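PDB 2AZ4: hypothetical protein EF2904 from Enterococcus faecalis, which is of unknown function but has a two-zinc metallo-beta-lactamase fold and may act as an RNA-binding exonuclease. Local coordinates for residues Val60-Leu71 and Met100-Val108. Residues are numbered along the deposited sequence; the frame is centred on the assembly and turned at random.
Sequences VPELKDLYDPRL and MINYLDPAV
Tyr67 and Leu104 form a single beta bridge between two loops that each carry a short 3-10 segment: Asp105 N donates to Leu66 O (3.0 Å) and Asp68 N to Tyr103 O (2.8 Å, N-H...O 163°). Beside the bridge, long and flexible Met100 reaches the edge of the Tyr67 ring. Its CG sits between backbone N and carbonyl carbon (chi1 73°) and the chain then runs straight out, which brings SD within 3.8 Å of Tyr67 CE1, a Met-aromatic contact, while Val60 CG1 packs on the same sulfur at 3.6 Å. Tyr67 OH donates to Pro61 O in the carbonyl plane (2.6 Å), fixing the far end of the ring within its own loop. Leu71 lays CD1 over one face of the Tyr103 ring, 4.1 Å from the centroid, a CH-pi contact suited to a branched aliphatic tip; the Tyr103 hydroxyl bonds to Asp49 O. Leu66 CG packs on Leu104 CD1 (3.8 Å) beside strand 85-89.

Two Asp-Pro pairs meet crosswise: Pro106 CD lies against the Asp68 carboxylate carbon, and Pro69 CD against that of Asp105. Each aspartate makes an Asx turn. Water links Tyr67 O to Asp105 OD2. Buried Asp68 is gripped side-on by Arg70 NE and NH2, and a second water joins its OD2 to Asn102 O, which probably stabilises its negative charge. Two backbone bonds thus pin the loops together at Tyr67 and Leu104, reinforced by apolar packing of Met100, Leu66, Leu104 and Leu71; with the Met100 side chain about 14 Å from the nearest zinc ion, this is packing away from the metal site.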
ATOM      1  N   VAL A  60      -2.204 -15.294  10.070  1.00 19.92           N
ATOM      2  CA  VAL A  60      -0.827 -15.362   9.611  1.00 18.85           C
ATOM      3  C   VAL A  60      -0.519 -16.848   9.457  1.00 18.74           C
ATOM      4  O   VAL A  60      -1.167 -17.670  10.100  1.00 17.79           O
ATOM      5  CB  VAL A  60       0.171 -14.660  10.609  1.00 19.51           C
ATOM      6  CG1 VAL A  60      -0.281 -13.264  10.908  1.00 18.02           C
ATOM      7  CG2 VAL A  60       0.308 -15.439  11.920  1.00 17.26           C
ATOM      8  N   PRO A  61       0.460 -17.200   8.599  1.00 18.84           N
ATOM      9  CA  PRO A  61       0.748 -18.621   8.437  1.00 19.21           C
ATOM     10  C   PRO A  61       1.703 -19.160   9.500  1.00 20.29           C
ATOM     11  O   PRO A  61       2.454 -18.391  10.102  1.00 20.04           O
ATOM     12  CB  PRO A  61       1.416 -18.669   7.056  1.00 18.69           C
ATOM     13  CG  PRO A  61       2.167 -17.362   6.969  1.00 18.97           C
ATOM     14  CD  PRO A  61       1.312 -16.354   7.734  1.00 18.00           C
ATOM     15  N   GLU A  62       1.679 -20.480   9.701  1.00 21.64           N
ATOM     16  CA  GLU A  62       2.695 -21.201  10.458  1.00 23.19           C
ATOM     17  C   GLU A  62       3.969 -21.205   9.649  1.00 23.33           C
ATOM     18  O   GLU A  62       3.964 -21.642   8.497  1.00 23.81           O
ATOM     19  CB  GLU A  62       2.254 -22.656  10.669  1.00 24.08           C
ATOM     20  CG  GLU A  62       1.041 -22.816  11.551  1.00 26.64           C
ATOM     21  CD  GLU A  62       1.387 -23.208  13.004  1.00 32.01           C
ATOM     22  OE1 GLU A  62       0.450 -23.605  13.729  1.00 34.55           O
ATOM     23  OE2 GLU A  62       2.567 -23.134  13.431  1.00 33.39           O
ATOM     24  N   LEU A  63       5.063 -20.710  10.221  1.00 23.00           N
ATOM     25  CA  LEU A  63       6.307 -20.596   9.468  1.00 22.31           C
ATOM     26  C   LEU A  63       7.464 -21.043  10.338  1.00 23.10           C
ATOM     27  O   LEU A  63       7.511 -20.732  11.521  1.00 22.07           O
ATOM     28  CB  LEU A  63       6.537 -19.166   8.961  1.00 21.84           C
ATOM     29  CG  LEU A  63       5.596 -18.542   7.910  1.00 20.49           C
ATOM     30  CD1 LEU A  63       5.887 -17.038   7.719  1.00 22.81           C
ATOM     31  CD2 LEU A  63       5.687 -19.246   6.576  1.00 20.40           C
ATOM     32  N   LYS A  64       8.407 -21.765   9.743  1.00 23.01           N
ATOM     33  CA  LYS A  64       9.509 -22.304  10.523  1.00 23.99           C
ATOM     34  C   LYS A  64      10.667 -21.340  10.467  1.00 23.95           C
ATOM     35  O   LYS A  64      11.064 -20.920   9.379  1.00 24.58           O
ATOM     36  CB  LYS A  64       9.922 -23.682   9.991  1.00 23.63           C
ATOM     37  CG  LYS A  64      11.105 -24.301  10.724  1.00 25.72           C
ATOM     38  CD  LYS A  64      11.572 -25.570  10.007  1.00 29.48           C
ATOM     39  CE  LYS A  64      12.997 -25.941  10.404  1.00 31.39           C
ATOM     40  NZ  LYS A  64      14.005 -24.905  10.000  1.00 32.19           N
ATOM     41  N   ASP A  65      11.209 -21.010  11.643  1.00 24.17           N
ATOM     42  CA  ASP A  65      12.434 -20.211  11.779  1.00 24.79           C
ATOM     43  C   ASP A  65      12.410 -18.913  10.963  1.00 23.70           C
ATOM     44  O   ASP A  65      13.337 -18.610  10.216  1.00 24.12           O
ATOM     45  CB  ASP A  65      13.668 -21.053  11.436  1.00 25.81           C
ATOM     46  CG  ASP A  65      14.018 -22.059  12.531  1.00 29.42           C
ATOM     47  OD1 ASP A  65      14.027 -21.698  13.740  1.00 32.47           O
ATOM     48  OD2 ASP A  65      14.301 -23.227  12.184  1.00 34.45           O
ATOM     49  N   LEU A  66      11.320 -18.173  11.102  1.00 22.55           N
ATOM     50  CA  LEU A  66      11.152 -16.880  10.473  1.00 21.20           C
ATOM     51  C   LEU A  66      10.651 -15.839  11.481  1.00 21.02           C
ATOM     52  O   LEU A  66      11.089 -14.683  11.455  1.00 21.13           O
ATOM     53  CB  LEU A  66      10.223 -16.987   9.248  1.00 21.42           C
ATOM     54  CG  LEU A  66      10.277 -15.826   8.233  1.00 21.17           C
ATOM     55  CD1 LEU A  66      11.578 -15.756   7.452  1.00 18.26           C
ATOM     56  CD2 LEU A  66       9.094 -15.824   7.266  1.00 20.51           C
ATOM     57  N   TYR A  67       9.751 -16.228  12.379  1.00 20.13           N
ATOM     58  CA  TYR A  67       9.240 -15.252  13.344  1.00 19.92           C
ATOM     59  C   TYR A  67      10.285 -15.022  14.436  1.00 20.10           C
ATOM     60  O   TYR A  67      11.101 -15.899  14.697  1.00 21.08           O
ATOM     61  CB  TYR A  67       7.896 -15.668  13.948  1.00 18.85           C
ATOM     62  CG  TYR A  67       6.758 -15.754  12.956  1.00 17.91           C
ATOM     63  CD1 TYR A  67       6.356 -14.631  12.209  1.00 17.88           C
ATOM     64  CD2 TYR A  67       6.070 -16.943  12.769  1.00 16.82           C
ATOM     65  CE1 TYR A  67       5.313 -14.722  11.305  1.00 18.49           C
ATOM     66  CE2 TYR A  67       5.018 -17.038  11.855  1.00 16.27           C
ATOM     67  CZ  TYR A  67       4.646 -15.931  11.138  1.00 16.84           C
ATOM     68  OH  TYR A  67       3.591 -16.016  10.253  1.00 18.43           O
ATOM     69  N   ASP A  68      10.280 -13.825  15.021  1.00 20.47           N
ATOM     70  CA  ASP A  68      11.219 -13.442  16.084  1.00 20.56           C
ATOM     71  C   ASP A  68      11.127 -14.516  17.167  1.00 20.81           C
ATOM     72  O   ASP A  68      10.073 -14.692  17.742  1.00 20.24           O
ATOM     73  CB  ASP A  68      10.797 -12.061  16.614  1.00 20.54           C
ATOM     74  CG  ASP A  68      11.732 -11.492  17.709  1.00 21.84           C
ATOM     75  OD1 ASP A  68      12.633 -12.195  18.208  1.00 20.42           O
ATOM     76  OD2 ASP A  68      11.538 -10.301  18.063  1.00 22.95           O
ATOM     77  N   PRO A  69      12.225 -15.244  17.440  1.00 21.79           N
ATOM     78  CA  PRO A  69      12.170 -16.311  18.454  1.00 23.02           C
ATOM     79  C   PRO A  69      11.687 -15.856  19.832  1.00 23.79           C
ATOM     80  O   PRO A  69      11.081 -16.650  20.559  1.00 24.56           O
ATOM     81  CB  PRO A  69      13.631 -16.758  18.583  1.00 22.94           C
ATOM     82  CG  PRO A  69      14.429 -15.734  17.902  1.00 23.19           C
ATOM     83  CD  PRO A  69      13.567 -15.128  16.854  1.00 21.90           C
ATOM     84  N   ARG A  70      11.951 -14.593  20.185  1.00 23.56           N
ATOM     85  CA  ARG A  70      11.586 -14.063  21.499  1.00 23.77           C
ATOM     86  C   ARG A  70      10.072 -14.094  21.730  1.00 23.76           C
ATOM     87  O   ARG A  70       9.606 -14.042  22.864  1.00 22.99           O
ATOM     88  CB  ARG A  70      12.123 -12.635  21.666  1.00 23.56           C
ATOM     89  CG  ARG A  70      13.649 -12.486  21.455  1.00 24.74           C
ATOM     90  CD  ARG A  70      14.042 -11.022  21.532  1.00 24.33           C
ATOM     91  NE  ARG A  70      13.502 -10.273  20.391  1.00 25.08           N
ATOM     92  CZ  ARG A  70      13.604  -8.963  20.241  1.00 24.70           C
ATOM     93  NH1 ARG A  70      14.214  -8.234  21.166  1.00 26.41           N
ATOM     94  NH2 ARG A  70      13.099  -8.377  19.165  1.00 24.69           N
ATOM     95  N   LEU A  71       9.305 -14.169  20.650  1.00 23.62           N
ATOM     96  CA  LEU A  71       7.846 -14.263  20.753  1.00 24.23           C
ATOM     97  C   LEU A  71       7.404 -15.592  21.376  1.00 24.93           C
ATOM     98  O   LEU A  71       6.274 -15.718  21.861  1.00 24.97           O
ATOM     99  CB  LEU A  71       7.187 -14.086  19.371  1.00 24.10           C
ATOM    100  CG  LEU A  71       7.327 -12.725  18.668  1.00 22.83           C
ATOM    101  CD1 LEU A  71       6.851 -12.815  17.197  1.00 22.15           C
ATOM    102  CD2 LEU A  71       6.583 -11.620  19.420  1.00 19.12           C
ATOM    103  N   MET A 100       2.714  -7.058   9.729  1.00 15.64           N
ATOM    104  CA  MET A 100       3.423  -7.819  10.752  1.00 15.62           C
ATOM    105  C   MET A 100       4.944  -7.786  10.693  1.00 15.59           C
ATOM    106  O   MET A 100       5.585  -8.645  11.312  1.00 15.39           O
ATOM    107  CB  MET A 100       2.898  -9.279  10.857  1.00 15.77           C
ATOM    108  CG  MET A 100       3.285 -10.229   9.721  1.00 16.87           C
ATOM    109  SD  MET A 100       2.974 -11.987  10.095  1.00 13.96           S
ATOM    110  CE  MET A 100       3.471 -12.704   8.523  1.00 17.49           C
ATOM    111  N   ILE A 101       5.546  -6.812   9.995  1.00 15.58           N
ATOM    112  CA  ILE A 101       7.014  -6.854   9.851  1.00 15.81           C
ATOM    113  C   ILE A 101       7.743  -6.869  11.220  1.00 16.90           C
ATOM    114  O   ILE A 101       8.835  -7.428  11.332  1.00 16.39           O
ATOM    115  CB  ILE A 101       7.608  -5.753   8.932  1.00 15.99           C
ATOM    116  CG1 ILE A 101       7.226  -4.343   9.436  1.00 14.62           C
ATOM    117  CG2 ILE A 101       7.204  -6.003   7.450  1.00 15.78           C
ATOM    118  CD1 ILE A 101       8.125  -3.281   8.869  1.00 16.29           C
ATOM    119  N   ASN A 102       7.124  -6.305  12.264  1.00 16.73           N
ATOM    120  CA  ASN A 102       7.795  -6.289  13.573  1.00 16.98           C
ATOM    121  C   ASN A 102       7.914  -7.675  14.195  1.00 17.75           C
ATOM    122  O   ASN A 102       8.698  -7.873  15.132  1.00 17.16           O
ATOM    123  CB  ASN A 102       7.125  -5.351  14.565  1.00 16.56           C
ATOM    124  CG  ASN A 102       7.417  -3.887  14.287  1.00 17.12           C
ATOM    125  OD1 ASN A 102       6.642  -2.997  14.688  1.00 17.87           O
ATOM    126  ND2 ASN A 102       8.535  -3.617  13.660  1.00 12.19           N
ATOM    127  N   TYR A 103       7.149  -8.628  13.668  1.00 17.58           N
ATOM    128  CA  TYR A 103       7.275 -10.025  14.118  1.00 18.97           C
ATOM    129  C   TYR A 103       8.358 -10.807  13.372  1.00 18.19           C
ATOM    130  O   TYR A 103       8.683 -11.948  13.733  1.00 19.42           O
ATOM    131  CB  TYR A 103       5.932 -10.753  13.995  1.00 19.05           C
ATOM    132  CG  TYR A 103       4.929 -10.422  15.079  1.00 20.57           C
ATOM    133  CD1 TYR A 103       5.259  -9.594  16.170  1.00 22.15           C
ATOM    134  CD2 TYR A 103       3.636 -10.943  15.015  1.00 21.75           C
ATOM    135  CE1 TYR A 103       4.305  -9.307  17.175  1.00 22.58           C
ATOM    136  CE2 TYR A 103       2.698 -10.677  16.000  1.00 21.99           C
ATOM    137  CZ  TYR A 103       3.026  -9.863  17.069  1.00 21.28           C
ATOM    138  OH  TYR A 103       2.051  -9.620  18.028  1.00 21.46           O
ATOM    139  N   LEU A 104       8.892 -10.213  12.317  1.00 17.49           N
ATOM    140  CA  LEU A 104       9.985 -10.833  11.569  1.00 17.57           C
ATOM    141  C   LEU A 104      11.263 -10.854  12.409  1.00 17.89           C
ATOM    142  O   LEU A 104      11.708  -9.825  12.895  1.00 18.02           O
ATOM    143  CB  LEU A 104      10.233 -10.114  10.237  1.00 16.68           C
ATOM    144  CG  LEU A 104      11.337 -10.726   9.343  1.00 18.05           C
ATOM    145  CD1 LEU A 104      11.095 -12.217   8.923  1.00 17.24           C
ATOM    146  CD2 LEU A 104      11.680  -9.858   8.124  1.00 17.30           C
ATOM    147  N   ASP A 105      11.831 -12.041  12.583  1.00 18.35           N
ATOM    148  CA  ASP A 105      13.145 -12.219  13.207  1.00 19.37           C
ATOM    149  C   ASP A 105      14.145 -11.093  12.831  1.00 19.50           C
ATOM    150  O   ASP A 105      14.522 -10.950  11.670  1.00 19.06           O
ATOM    151  CB  ASP A 105      13.691 -13.586  12.787  1.00 19.55           C
ATOM    152  CG  ASP A 105      14.934 -13.996  13.543  1.00 20.96           C
ATOM    153  OD1 ASP A 105      15.506 -13.146  14.240  1.00 21.81           O
ATOM    154  OD2 ASP A 105      15.366 -15.166  13.391  1.00 23.97           O
ATOM    155  N   PRO A 106      14.577 -10.289  13.827  1.00 19.91           N
ATOM    156  CA  PRO A 106      15.583  -9.229  13.642  1.00 19.46           C
ATOM    157  C   PRO A 106      16.807  -9.660  12.837  1.00 19.19           C
ATOM    158  O   PRO A 106      17.350  -8.852  12.078  1.00 19.11           O
ATOM    159  CB  PRO A 106      16.005  -8.870  15.083  1.00 19.69           C
ATOM    160  CG  PRO A 106      14.912  -9.385  15.952  1.00 19.59           C
ATOM    161  CD  PRO A 106      14.081 -10.370  15.215  1.00 19.84           C
ATOM    162  N   ALA A 107      17.238 -10.911  13.000  1.00 19.00           N
ATOM    163  CA  ALA A 107      18.377 -11.468  12.245  1.00 19.26           C
ATOM    164  C   ALA A 107      18.096 -11.710  10.755  1.00 19.41           C
ATOM    165  O   ALA A 107      19.018 -11.827   9.943  1.00 20.24           O
ATOM    166  CB  ALA A 107      18.878 -12.754  12.912  1.00 19.37           C
ATOM    167  N   VAL A 108      16.828 -11.784  10.374  1.00 18.86           N
ATOM    168  CA  VAL A 108      16.507 -11.977   8.956  1.00 17.87           C
ATOM    169  C   VAL A 108      16.417 -10.594   8.300  1.00 16.85           C
ATOM    170  O   VAL A 108      15.691  -9.765   8.788  1.00 16.68           O
ATOM    171  CB  VAL A 108      15.186 -12.768   8.786  1.00 17.66           C
ATOM    172  CG1 VAL A 108      14.770 -12.850   7.297  1.00 16.47           C
ATOM    173  CG2 VAL A 108      15.342 -14.163   9.376  1.00 17.37           C
TER
HETATM  174  O   HOH W   1      13.258 -17.148  13.487  1.00 29.42           O
HETATM  175  O   HOH W   2       9.405  -8.934  17.818  1.00 24.35           O